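Local coordinates for protein MNMC2 (Aquifex aeolicus, PDB 3VYW) that methylates the modified wobble uridine of tRNA with S-adenosylmethionine as methyl donor, working without the oxidase domain to which such enzymes are usually fused, at residues F37-E42 and E291-L296; V97-D102 and E183-D188; K219-S224 and A261-M266; S230-L235 and K253-S258. All coordinates share one frame; numbering follows the deposited sequence.

Interaction 1 (F37-E42 and E291-L296)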
loop_
_atom_site.group_PDB
_atom_site.type_symbol
_atom_site.label_atom_id
_atom_site.label_comp_id
_atom_site.label_asym_id
_atom_site.label_seq_id
_atom_site.Cartn_x
_atom_site.Cartn_y
_atom_site.Cartn_z
ATOM N N PHE A 37 6.664 3.438 -16.905
ATOM C CA PHE A 37 6.125 3.291 -15.565
ATOM C C PHE A 37 4.807 2.593 -15.393
ATOM O O PHE A 37 4.488 2.216 -14.331
ATOM C CB PHE A 37 6.000 4.637 -14.897
ATOM C CG PHE A 37 7.287 5.293 -14.642
ATOM C CD1 PHE A 37 7.414 6.623 -14.776
ATOM C CD2 PHE A 37 8.361 4.572 -14.290
ATOM C CE1 PHE A 37 8.607 7.229 -14.564
ATOM C CE2 PHE A 37 9.561 5.168 -14.065
ATOM C CZ PHE A 37 9.684 6.499 -14.200
ATOM N N ALA A 38 4.027 2.471 -16.439
ATOM C CA ALA A 38 2.711 1.885 -16.339
ATOM C C ALA A 38 2.725 0.402 -16.201
ATOM O O ALA A 38 3.682 -0.228 -16.480
ATOM C CB ALA A 38 1.844 2.299 -17.500
ATOM N N TYR A 39 1.631 -0.138 -15.746
ATOM C CA TYR A 39 1.472 -1.564 -15.636
ATOM C C TYR A 39 1.001 -2.243 -16.911
ATOM O O TYR A 39 1.030 -1.663 -17.967
ATOM C CB TYR A 39 0.608 -1.925 -14.445
ATOM C CG TYR A 39 -0.838 -1.664 -14.604
ATOM C CD1 TYR A 39 -1.713 -2.064 -13.661
ATOM C CD2 TYR A 39 -1.314 -1.016 -15.685
ATOM C CE1 TYR A 39 -3.043 -1.824 -13.788
ATOM C CE2 TYR A 39 -2.634 -0.781 -15.831
ATOM C CZ TYR A 39 -3.491 -1.187 -14.870
ATOM O OH TYR A 39 -4.812 -0.967 -14.998
ATOM N N ASN A 40 0.637 -3.500 -16.820
ATOM C CA ASN A 40 0.196 -4.207 -17.973
ATOM C C ASN A 40 -1.293 -4.490 -17.988
ATOM O O ASN A 40 -1.710 -5.543 -17.626
ATOM C CB ASN A 40 0.949 -5.518 -18.067
ATOM C CG ASN A 40 2.293 -5.475 -17.414
ATOM O OD1 ASN A 40 3.157 -4.778 -17.836
ATOM N ND2 ASN A 40 2.476 -6.270 -16.428
ATOM N N PRO A 41 -2.063 -3.578 -18.545
ATOM C CA PRO A 41 -3.517 -3.621 -18.600
ATOM C C PRO A 41 -4.062 -4.805 -19.367
ATOM O O PRO A 41 -5.131 -5.251 -19.094
ATOM C CB PRO A 41 -3.864 -2.352 -19.353
ATOM C CG PRO A 41 -2.612 -1.585 -19.446
ATOM C CD PRO A 41 -1.539 -2.587 -19.469
ATOM N N GLU A 42 -3.336 -5.266 -20.356
ATOM C CA GLU A 42 -3.703 -6.452 -21.090
ATOM C C GLU A 42 -3.667 -7.749 -20.286
ATOM O O GLU A 42 -4.471 -8.614 -20.500
ATOM C CB GLU A 42 -2.909 -6.546 -22.389
ATOM C CG GLU A 42 -1.417 -6.797 -22.217
ATOM C CD GLU A 42 -0.653 -5.639 -21.599
ATOM O OE1 GLU A 42 0.491 -5.842 -21.209
ATOM O OE2 GLU A 42 -1.184 -4.544 -21.514
ATOM N N GLU A 291 -9.633 6.729 -13.283
ATOM C CA GLU A 291 -8.914 5.575 -13.735
ATOM C C GLU A 291 -7.490 5.655 -13.322
ATOM O O GLU A 291 -6.902 6.682 -13.335
ATOM C CB GLU A 291 -8.964 5.478 -15.240
ATOM C CG GLU A 291 -10.314 5.183 -15.814
ATOM C CD GLU A 291 -10.225 4.199 -16.936
ATOM O OE1 GLU A 291 -10.000 3.026 -16.652
ATOM O OE2 GLU A 291 -10.349 4.582 -18.101
ATOM N N PRO A 292 -6.935 4.527 -12.991
ATOM C CA PRO A 292 -5.590 4.461 -12.478
ATOM C C PRO A 292 -4.601 4.948 -13.482
ATOM O O PRO A 292 -3.698 5.598 -13.109
ATOM C CB PRO A 292 -5.411 2.989 -12.245
ATOM C CG PRO A 292 -6.754 2.560 -11.834
ATOM C CD PRO A 292 -7.752 3.424 -12.506
ATOM N N LEU A 293 -4.778 4.644 -14.738
ATOM C CA LEU A 293 -3.823 5.074 -15.714
ATOM C C LEU A 293 -3.783 6.548 -15.795
ATOM O O LEU A 293 -2.770 7.117 -16.041
ATOM C CB LEU A 293 -4.100 4.475 -17.056
ATOM C CG LEU A 293 -3.619 3.048 -17.089
ATOM C CD1 LEU A 293 -4.087 2.412 -18.355
ATOM C CD2 LEU A 293 -2.126 2.994 -16.961
ATOM N N GLU A 294 -4.941 7.135 -15.618
ATOM C CA GLU A 294 -5.168 8.551 -15.667
ATOM C C GLU A 294 -4.482 9.306 -14.572
ATOM O O GLU A 294 -4.020 10.372 -14.761
ATOM C CB GLU A 294 -6.664 8.806 -15.602
ATOM C CG GLU A 294 -7.318 8.955 -16.952
ATOM C CD GLU A 294 -8.813 8.858 -16.899
ATOM O OE1 GLU A 294 -9.373 9.001 -15.830
ATOM O OE2 GLU A 294 -9.427 8.638 -17.925
ATOM N N ILE A 295 -4.493 8.729 -13.394
ATOM C CA ILE A 295 -3.889 9.302 -12.236
ATOM C C ILE A 295 -2.425 9.372 -12.453
ATOM O O ILE A 295 -1.795 10.306 -12.095
ATOM C CB ILE A 295 -4.188 8.457 -11.009
ATOM C CG1 ILE A 295 -5.637 8.642 -10.616
ATOM C CG2 ILE A 295 -3.291 8.848 -9.873
ATOM C CD1 ILE A 295 -6.178 7.646 -9.655
ATOM N N LEU A 296 -1.887 8.345 -13.050
ATOM C CA LEU A 296 -0.523 8.331 -13.449
ATOM C C LEU A 296 -0.206 9.366 -14.494
ATOM O O LEU A 296 0.787 10.009 -14.404
ATOM C CB LEU A 296 -0.135 6.938 -13.936
ATOM C CG LEU A 296 1.278 6.699 -14.471
ATOM C CD1 LEU A 296 2.329 7.011 -13.449
ATOM C CD2 LEU A 296 1.472 5.297 -14.931
#

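Interaction 2 (V97-D102 and E183-D188)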
loop_
_atom_site.group_PDB
_atom_site.type_symbol
_atom_site.label_atom_id
_atom_site.label_comp_id
_atom_site.label_asym_id
_atom_site.label_seq_id
_atom_site.Cartn_x
_atom_site.Cartn_y
_atom_site.Cartn_z
ATOM N N VAL A 97 -7.127 -3.878 23.224
ATOM C CA VAL A 97 -7.574 -3.946 21.861
ATOM C C VAL A 97 -6.592 -3.291 20.952
ATOM O O VAL A 97 -6.061 -2.274 21.274
ATOM C CB VAL A 97 -8.923 -3.282 21.724
ATOM C CG1 VAL A 97 -9.466 -3.468 20.327
ATOM C CG2 VAL A 97 -9.854 -3.909 22.724
ATOM N N ILE A 98 -6.348 -3.896 19.812
ATOM C CA ILE A 98 -5.530 -3.297 18.807
ATOM C C ILE A 98 -6.324 -3.246 17.535
ATOM O O ILE A 98 -6.910 -4.210 17.163
ATOM C CB ILE A 98 -4.265 -4.111 18.596
ATOM C CG1 ILE A 98 -3.262 -3.805 19.677
ATOM C CG2 ILE A 98 -3.615 -3.769 17.288
ATOM C CD1 ILE A 98 -2.626 -2.462 19.502
ATOM N N ARG A 99 -6.335 -2.110 16.871
ATOM C CA ARG A 99 -7.006 -1.973 15.608
ATOM C C ARG A 99 -6.075 -1.776 14.422
ATOM O O ARG A 99 -5.272 -0.901 14.407
ATOM C CB ARG A 99 -7.958 -0.807 15.672
ATOM C CG ARG A 99 -8.682 -0.691 16.979
ATOM C CD ARG A 99 -9.987 0.022 16.787
ATOM N NE ARG A 99 -10.883 -0.157 17.909
ATOM C CZ ARG A 99 -10.594 0.161 19.157
ATOM N NH1 ARG A 99 -9.424 0.668 19.450
ATOM N NH2 ARG A 99 -11.476 -0.038 20.109
ATOM N N ILE A 100 -6.223 -2.609 13.417
ATOM C CA ILE A 100 -5.446 -2.477 12.218
ATOM C C ILE A 100 -6.275 -2.191 11.000
ATOM O O ILE A 100 -7.217 -2.863 10.724
ATOM C CB ILE A 100 -4.678 -3.746 11.936
ATOM C CG1 ILE A 100 -3.826 -4.100 13.118
ATOM C CG2 ILE A 100 -3.839 -3.577 10.700
ATOM C CD1 ILE A 100 -3.095 -5.386 12.930
ATOM N N LEU A 101 -5.871 -1.188 10.256
ATOM C CA LEU A 101 -6.457 -0.875 8.985
ATOM C C LEU A 101 -5.552 -1.477 7.950
ATOM O O LEU A 101 -4.432 -1.138 7.860
ATOM C CB LEU A 101 -6.497 0.630 8.826
ATOM C CG LEU A 101 -7.697 1.293 8.219
ATOM C CD1 LEU A 101 -7.343 2.343 7.210
ATOM C CD2 LEU A 101 -8.561 0.254 7.602
ATOM N N ASP A 102 -6.045 -2.418 7.175
ATOM C CA ASP A 102 -5.199 -3.108 6.232
ATOM C C ASP A 102 -5.525 -2.758 4.817
ATOM O O ASP A 102 -6.564 -3.066 4.355
ATOM C CB ASP A 102 -5.372 -4.593 6.426
ATOM C CG ASP A 102 -4.313 -5.379 5.781
ATOM O OD1 ASP A 102 -3.177 -4.954 5.849
ATOM O OD2 ASP A 102 -4.588 -6.424 5.200
ATOM N N GLU A 183 -16.484 4.006 9.703
ATOM C CA GLU A 183 -16.732 5.088 10.600
ATOM C C GLU A 183 -16.468 4.565 11.978
ATOM O O GLU A 183 -16.536 3.392 12.219
ATOM C CB GLU A 183 -18.172 5.548 10.451
ATOM C CG GLU A 183 -18.387 6.495 9.281
ATOM C CD GLU A 183 -19.690 6.274 8.539
ATOM O OE1 GLU A 183 -20.590 5.619 9.080
ATOM O OE2 GLU A 183 -19.822 6.766 7.411
ATOM N N ASN A 184 -16.123 5.445 12.886
ATOM C CA ASN A 184 -15.935 5.067 14.255
ATOM C C ASN A 184 -14.798 4.097 14.456
ATOM O O ASN A 184 -14.786 3.324 15.387
ATOM C CB ASN A 184 -17.233 4.501 14.804
ATOM C CG ASN A 184 -18.419 5.407 14.545
ATOM O OD1 ASN A 184 -18.461 6.535 15.007
ATOM N ND2 ASN A 184 -19.386 4.912 13.805
ATOM N N PHE A 185 -13.828 4.150 13.574
ATOM C CA PHE A 185 -12.652 3.327 13.696
ATOM C C PHE A 185 -11.425 4.220 13.656
ATOM O O PHE A 185 -11.204 4.896 12.686
ATOM C CB PHE A 185 -12.658 2.384 12.497
ATOM C CG PHE A 185 -11.696 1.242 12.581
ATOM C CD1 PHE A 185 -11.964 0.168 13.356
ATOM C CD2 PHE A 185 -10.572 1.235 11.825
ATOM C CE1 PHE A 185 -11.109 -0.881 13.416
ATOM C CE2 PHE A 185 -9.704 0.191 11.878
ATOM C CZ PHE A 185 -9.971 -0.871 12.677
ATOM N N LYS A 186 -10.625 4.238 14.701
ATOM C CA LYS A 186 -9.325 4.873 14.605
ATOM C C LYS A 186 -8.234 3.833 14.795
ATOM O O LYS A 186 -8.017 3.352 15.882
ATOM C CB LYS A 186 -9.169 5.956 15.657
ATOM C CG LYS A 186 -10.192 7.060 15.603
ATOM C CD LYS A 186 -10.072 7.857 14.329
ATOM C CE LYS A 186 -10.402 9.315 14.563
ATOM N NZ LYS A 186 -11.027 9.976 13.381
ATOM N N ALA A 187 -7.557 3.494 13.717
ATOM C CA ALA A 187 -6.574 2.436 13.735
ATOM C C ALA A 187 -5.312 2.728 14.490
ATOM O O ALA A 187 -4.815 3.804 14.456
ATOM C CB ALA A 187 -6.247 2.022 12.325
ATOM N N ASP A 188 -4.835 1.750 15.224
ATOM C CA ASP A 188 -3.494 1.750 15.758
ATOM C C ASP A 188 -2.398 1.619 14.731
ATOM O O ASP A 188 -1.358 2.174 14.886
ATOM C CB ASP A 188 -3.357 0.716 16.845
ATOM C CG ASP A 188 -4.140 1.069 18.024
ATOM O OD1 ASP A 188 -3.827 2.080 18.637
ATOM O OD2 ASP A 188 -5.091 0.368 18.344
#

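Interaction 3 (K219-S224 and A261-M266)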
loop_
_atom_site.group_PDB
_atom_site.type_symbol
_atom_site.label_atom_id
_atom_site.label_comp_id
_atom_site.label_asym_id
_atom_site.label_seq_id
_atom_site.Cartn_x
_atom_site.Cartn_y
_atom_site.Cartn_z
ATOM N N LYS A 219 -1.832 8.600 17.556
ATOM C CA LYS A 219 -0.606 8.013 18.008
ATOM C C LYS A 219 -0.333 6.756 17.248
ATOM O O LYS A 219 0.587 6.067 17.527
ATOM C CB LYS A 219 -0.677 7.709 19.491
ATOM C CG LYS A 219 -0.797 8.937 20.354
ATOM C CD LYS A 219 0.552 9.539 20.615
ATOM C CE LYS A 219 0.445 10.739 21.516
ATOM N NZ LYS A 219 1.739 11.458 21.560
ATOM N N GLY A 220 -1.195 6.462 16.302
ATOM C CA GLY A 220 -1.024 5.362 15.407
ATOM C C GLY A 220 0.013 5.620 14.352
ATOM O O GLY A 220 0.312 6.739 14.031
ATOM N N TYR A 221 0.495 4.536 13.784
ATOM C CA TYR A 221 1.531 4.495 12.781
ATOM C C TYR A 221 1.048 3.969 11.429
ATOM O O TYR A 221 0.322 3.031 11.352
ATOM C CB TYR A 221 2.667 3.616 13.281
ATOM C CG TYR A 221 3.488 4.257 14.342
ATOM C CD1 TYR A 221 3.230 4.041 15.664
ATOM C CD2 TYR A 221 4.512 5.100 14.023
ATOM C CE1 TYR A 221 3.977 4.636 16.632
ATOM C CE2 TYR A 221 5.263 5.693 14.986
ATOM C CZ TYR A 221 4.990 5.456 16.290
ATOM O OH TYR A 221 5.748 6.060 17.234
ATOM N N TRP A 222 1.497 4.604 10.369
ATOM C CA TRP A 222 1.207 4.184 9.039
ATOM C C TRP A 222 2.448 3.615 8.451
ATOM O O TRP A 222 3.455 4.241 8.476
ATOM C CB TRP A 222 0.766 5.387 8.264
ATOM C CG TRP A 222 0.494 5.205 6.805
ATOM C CD1 TRP A 222 -0.712 5.131 6.204
ATOM C CD2 TRP A 222 1.446 5.178 5.708
ATOM N NE1 TRP A 222 -0.582 5.025 4.877
ATOM C CE2 TRP A 222 0.676 5.031 4.518
ATOM C CE3 TRP A 222 2.804 5.215 5.611
ATOM C CZ2 TRP A 222 1.253 4.947 3.282
ATOM C CZ3 TRP A 222 3.374 5.104 4.365
ATOM C CH2 TRP A 222 2.615 4.981 3.232
ATOM N N VAL A 223 2.389 2.407 7.939
ATOM C CA VAL A 223 3.568 1.742 7.451
ATOM C C VAL A 223 3.470 1.202 6.035
ATOM O O VAL A 223 2.459 0.722 5.617
ATOM C CB VAL A 223 4.020 0.624 8.391
ATOM C CG1 VAL A 223 4.422 1.180 9.710
ATOM C CG2 VAL A 223 2.953 -0.405 8.576
ATOM N N SER A 224 4.551 1.308 5.299
ATOM C CA SER A 224 4.624 0.715 4.007
ATOM C C SER A 224 6.040 0.363 3.668
ATOM O O SER A 224 6.949 0.927 4.182
ATOM C CB SER A 224 4.041 1.651 2.972
ATOM O OG SER A 224 4.105 1.088 1.714
ATOM N N ALA A 261 2.778 10.452 16.944
ATOM C CA ALA A 261 3.820 9.648 17.567
ATOM C C ALA A 261 5.188 9.849 16.949
ATOM O O ALA A 261 5.305 10.455 15.934
ATOM C CB ALA A 261 3.444 8.197 17.569
ATOM N N PRO A 262 6.226 9.373 17.592
ATOM C CA PRO A 262 7.571 9.526 17.073
ATOM C C PRO A 262 7.892 8.603 15.943
ATOM O O PRO A 262 7.458 7.478 15.921
ATOM C CB PRO A 262 8.449 9.211 18.273
ATOM C CG PRO A 262 7.561 8.589 19.257
ATOM C CD PRO A 262 6.246 9.223 19.037
ATOM N N VAL A 263 8.706 9.096 15.032
ATOM C CA VAL A 263 9.127 8.356 13.889
ATOM C C VAL A 263 10.619 8.434 13.788
ATOM O O VAL A 263 11.195 9.410 14.161
ATOM C CB VAL A 263 8.497 8.905 12.618
ATOM C CG1 VAL A 263 7.048 9.217 12.852
ATOM C CG2 VAL A 263 9.212 10.136 12.167
ATOM N N PRO A 264 11.211 7.349 13.337
ATOM C CA PRO A 264 12.636 7.246 13.101
ATOM C C PRO A 264 12.918 8.148 11.975
ATOM O O PRO A 264 12.049 8.340 11.207
ATOM C CB PRO A 264 12.801 5.815 12.635
ATOM C CG PRO A 264 11.463 5.378 12.228
ATOM C CD PRO A 264 10.543 6.070 13.144
ATOM N N PRO A 265 14.116 8.691 11.842
ATOM C CA PRO A 265 14.364 9.720 10.852
ATOM C C PRO A 265 15.425 9.516 9.761
ATOM O O PRO A 265 16.386 8.808 9.814
ATOM C CB PRO A 265 14.645 10.928 11.712
ATOM C CG PRO A 265 14.944 10.394 13.065
ATOM C CD PRO A 265 14.934 8.918 13.016
HETATM N N MSE A 266 14.631 10.073 8.734
HETATM C CA MSE A 266 15.193 9.973 7.438
HETATM C C MSE A 266 16.512 10.792 7.539
HETATM O O MSE A 266 16.680 11.599 8.415
HETATM C CB MSE A 266 14.419 10.765 6.304
HETATM C CG MSE A 266 12.878 10.522 6.411
HETATM SE SE MSE A 266 11.988 11.241 4.843
HETATM C CE MSE A 266 11.801 13.058 5.171
#

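Interaction 4 (S230-L235 and K253-S258)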
loop_
_atom_site.group_PDB
_atom_site.type_symbol
_atom_site.label_atom_id
_atom_site.label_comp_id
_atom_site.label_asym_id
_atom_site.label_seq_id
_atom_site.Cartn_x
_atom_site.Cartn_y
_atom_site.Cartn_z
ATOM N N SER A 230 6.628 10.735 -3.999
ATOM C CA SER A 230 5.297 11.228 -4.131
ATOM C C SER A 230 4.453 10.882 -2.933
ATOM O O SER A 230 3.757 11.698 -2.423
ATOM C CB SER A 230 4.693 10.685 -5.403
ATOM O OG SER A 230 3.359 11.049 -5.563
ATOM N N VAL A 231 4.553 9.671 -2.470
ATOM C CA VAL A 231 3.857 9.286 -1.291
ATOM C C VAL A 231 4.302 10.032 -0.052
ATOM O O VAL A 231 3.511 10.462 0.704
ATOM C CB VAL A 231 3.999 7.789 -1.059
ATOM C CG1 VAL A 231 3.188 7.369 0.133
ATOM C CG2 VAL A 231 3.547 7.043 -2.268
ATOM N N ARG A 232 5.580 10.197 0.144
ATOM C CA ARG A 232 6.054 10.922 1.286
ATOM C C ARG A 232 5.652 12.370 1.314
ATOM O O ARG A 232 5.389 12.912 2.348
ATOM C CB ARG A 232 7.544 10.805 1.399
ATOM C CG ARG A 232 7.989 9.432 1.717
ATOM C CD ARG A 232 9.461 9.374 1.874
ATOM N NE ARG A 232 9.781 8.236 2.678
ATOM C CZ ARG A 232 11.002 7.829 2.918
ATOM N NH1 ARG A 232 11.999 8.463 2.387
ATOM N NH2 ARG A 232 11.221 6.782 3.657
ATOM N N LYS A 233 5.659 12.998 0.166
ATOM C CA LYS A 233 5.263 14.356 0.044
ATOM C C LYS A 233 3.809 14.526 0.367
ATOM O O LYS A 233 3.437 15.481 0.920
ATOM C CB LYS A 233 5.640 14.900 -1.323
ATOM C CG LYS A 233 5.082 16.251 -1.679
ATOM C CD LYS A 233 6.120 17.332 -1.559
ATOM C CE LYS A 233 5.656 18.609 -2.198
ATOM N NZ LYS A 233 6.329 18.851 -3.475
ATOM N N SER A 234 2.988 13.592 -0.025
ATOM C CA SER A 234 1.584 13.579 0.317
ATOM C C SER A 234 1.317 13.411 1.815
ATOM O O SER A 234 0.465 14.025 2.357
ATOM C CB SER A 234 0.887 12.480 -0.460
ATOM O OG SER A 234 0.542 12.892 -1.722
ATOM N N LEU A 235 2.064 12.553 2.460
ATOM C CA LEU A 235 1.921 12.349 3.861
ATOM C C LEU A 235 2.264 13.592 4.639
ATOM O O LEU A 235 1.626 13.900 5.583
ATOM C CB LEU A 235 2.742 11.169 4.314
ATOM C CG LEU A 235 2.258 9.788 3.954
ATOM C CD1 LEU A 235 3.390 8.827 3.966
ATOM C CD2 LEU A 235 1.215 9.301 4.905
ATOM N N LYS A 253 14.563 1.214 1.972
ATOM C CA LYS A 253 13.920 1.532 3.218
ATOM C C LYS A 253 12.458 1.744 3.010
ATOM O O LYS A 253 12.038 2.005 1.929
ATOM C CB LYS A 253 14.495 2.804 3.788
ATOM C CG LYS A 253 15.988 2.865 3.783
ATOM C CD LYS A 253 16.461 4.201 4.304
ATOM C CE LYS A 253 16.851 4.109 5.764
ATOM N NZ LYS A 253 17.174 5.439 6.336
ATOM N N GLY A 254 11.700 1.606 4.075
ATOM C CA GLY A 254 10.284 1.824 4.095
ATOM C C GLY A 254 9.891 3.133 4.691
ATOM O O GLY A 254 10.701 3.919 5.004
ATOM N N THR A 255 8.611 3.350 4.841
ATOM C CA THR A 255 8.155 4.577 5.387
ATOM C C THR A 255 7.335 4.348 6.605
ATOM O O THR A 255 6.566 3.457 6.664
ATOM C CB THR A 255 7.404 5.402 4.353
ATOM O OG1 THR A 255 8.318 5.842 3.387
ATOM C CG2 THR A 255 6.880 6.610 4.956
ATOM N N VAL A 256 7.567 5.168 7.604
ATOM C CA VAL A 256 6.816 5.134 8.826
ATOM C C VAL A 256 6.243 6.493 9.073
ATOM O O VAL A 256 6.927 7.458 8.995
ATOM C CB VAL A 256 7.694 4.770 9.993
ATOM C CG1 VAL A 256 6.861 4.281 11.132
ATOM C CG2 VAL A 256 8.687 3.714 9.600
ATOM N N ALA A 257 4.956 6.558 9.335
ATOM C CA ALA A 257 4.294 7.818 9.527
ATOM C C ALA A 257 3.425 7.851 10.761
ATOM O O ALA A 257 2.862 6.883 11.156
ATOM C CB ALA A 257 3.486 8.168 8.307
ATOM N N SER A 258 3.353 8.992 11.397
ATOM C CA SER A 258 2.390 9.191 12.433
ATOM C C SER A 258 2.029 10.634 12.486
ATOM O O SER A 258 2.831 11.469 12.232
ATOM C CB SER A 258 2.953 8.747 13.757
ATOM O OG SER A 258 2.064 9.053 14.780
#

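Interaction 1 (F37-E42 and E291-L296)
The first turn of the C-terminal helix 292-303 settles against the chain that leaves helix 24-37, with Leu293 and Leu296 meeting Ala38, Tyr39 and Pro41 in a purely apolar seam. The two leucines, three residues apart, sit on the same side of their helix and meet the methyl of Ala38 from one side. Leu296 reaches it because its CG lies anti to the backbone N (chi1 178°), which brings CD2 to 3.9 Å from Ala38 CA and 4.0 Å from Ala38 CB. Leu293, three residues earlier, brings its CD2 to 4.1 Å from Ala38 CB. The same methyl also touches the tyrosine ring: Leu293 CD2 lies 4.0 Å from Tyr39 CE2, the two side chains crossing obliquely. The other branch of this leucine goes to the proline, with Leu293 CD1 4.4 Å from Pro41 CG, a looser touch at the end of the seam. Phe34 of helix 24-37 packs on both leucines, and Arg3 bonds the carbonyl oxygens of Ala38 and Tyr39, so the loop is gripped through its polar backbone as well. At the helix start Glu291 occupies the N-cap, Pro292 follows it, and Glu294 OE1 accepts a weak hydrogen bond from Glu291 N at 3.4 Å, back to the N-cap residue. The Tyr39 side chain is about 7 Å from those of Asn200 and Glu202, which bind S-adenosylmethionine. In fold terms this is the N-terminal turn of a helix packing through an i, i+3 pair of leucines on the loop after helix 24-37.

Interaction 2 (V97-D102 and E183-D188)
Arg99 and Phe185 lie alongside each other, their side chains running in opposite directions. The contact falls on the aliphatic part of the arginine: Arg99 CB is 3.6 Å from Phe185 CZ and Arg99 CD 3.7 Å from Phe185 CE1. The guanidinium itself stands almost upright to the ring, the planes 84° apart, and its NE is taken by a salt bridge to Glu128, while Val97 CG1 covers one of its faces. Phe185 turns its edge to the strand, with CZ 3.9 Å from Ile100 O. Strands 97-103 and 187-192 are parallel neighbours at the middle of the Rossmann-like methyltransferase sheet, and this is where the second of them begins, the chain turning a corner at Asp188. There the carboxylate reaches back to the partner strand: Asp188 OD2 accepts Arg99 N at 3.1 Å and 170°, through its anti lone pair, and OD1 forms a salt bridge with Arg95. With an alanine here, Arg99 N and Arg95 would probably lose these mates and the corner would be less firmly tied to the strand. The backbone adds a weak bond from Asp188 N to Arg99 O at 2.8 Å. Farther along the strand, Leu101 CB rests 3.8 Å from Ala187 CB.

Interaction 3 (K219-S224 and A261-M266)
Tyr221, near the start of strand 220-224 in the Rossmann-like sheet, meets Ala261 and Pro262 in the loop that follows the adjacent antiparallel strand 253-258. The tight part gathers at the phenol end. Tyr221 CG stands beside the backbone N and anti to the carbonyl carbon (chi1 -74°), an orientation that carries the ring across to the loop. Its hydroxyl donates to Pro262 O, with OH to O at 2.6 Å; the bond lies in the carbonyl plane, on a lone pair, with a C=O...donor angle of 138°. Relative to the ring, this oxygen lies at the edge, in its plane. Ala261 CB approaches the same end obliquely, 3.4 Å from Tyr221 CZ, and Val256 and Ser258 of the neighbouring strand pack on the tyrosine too. Ser258 OG also bonds both Gly220 O and Ala261 N, joining the two segments at their backbones.

Toward solvent the fit slackens. Lys219, exposed, touches with the middle of its side chain, CD standing 4.4 Å from Ala261 CB. Pro262 is likewise on the surface, although its ring borders the hydroxyl, and Val263 CG1 barely reaches the tyrosine, 4.5 Å from Tyr221 CE2. Closer in, the methyl of Ala261 lies beside the Lys219 carbonyl, Ala261 CB 3.6 Å from Lys219 O.

Interaction 4 (S230-L235 and K253-S258)
Arg232 and Thr255, with Leu235 beside them, carry most of the contact between helix 229-237 and strand 253-258, a helix laid on the sheet of the Rossmann-like methyltransferase fold. Over these short segments the axes run nearly parallel, 11° apart and 10.4 Å from each other. From CG to NE the arginine is extended, so its guanidinium leaves the helix and arrives at the strand edge-on. NE donates to Thr255 OG1 at 2.9 Å, the hydroxyl lying 18° out of the guanidinium plane. Arg232 NH2 forks, giving weak bonds to that OG1 at 3.1 Å and, in plane, to Gly254 O at 3.2 Å. The threonine hydroxyl is in turn bonded to Ser226 O, and Arg232 NH1 makes a salt bridge with Glu270, so the buried polar groups are satisfied from several directions. A leucine in place of Arg232 would probably deprive Thr255 OG1 and Gly254 O of these donors and cost Glu270 its salt bridge. Leu235, nearly one turn farther on, adds the apolar part. Its side chain sets out toward the strand, and Trp222 of the neighbouring strand and Val242 also pack on it. Leu235 CD1 comes within 4.3 Å of Thr255 CG2, and Leu235 CD2 lies 4.2 Å from Ala257 CB.

Interactions 2, 3 and 4 all reach one mixed sheet, following its strands from 97-103 through 187-192 and 220-224 to 253-258. Interaction 2 passes to interaction 3 through a probable hydrogen bond between Asp188 O and Tyr221 N at 3.2 Å. Interaction 3 in turn meets interaction 4 through a probable hydrogen bond between Trp222 N and Ala257 O at 2.8 Å, and by packing of Trp222 CZ3 on Leu235 CD1 at 3.7 Å. Interaction 1 encloses the others along the chain but stands apart, its nearest atoms about 8 Å from interaction 4 and about 17 Å from interaction 2. The cofactor is about 8 Å from the Tyr39 side chain and about 10 Å from that of Ile100.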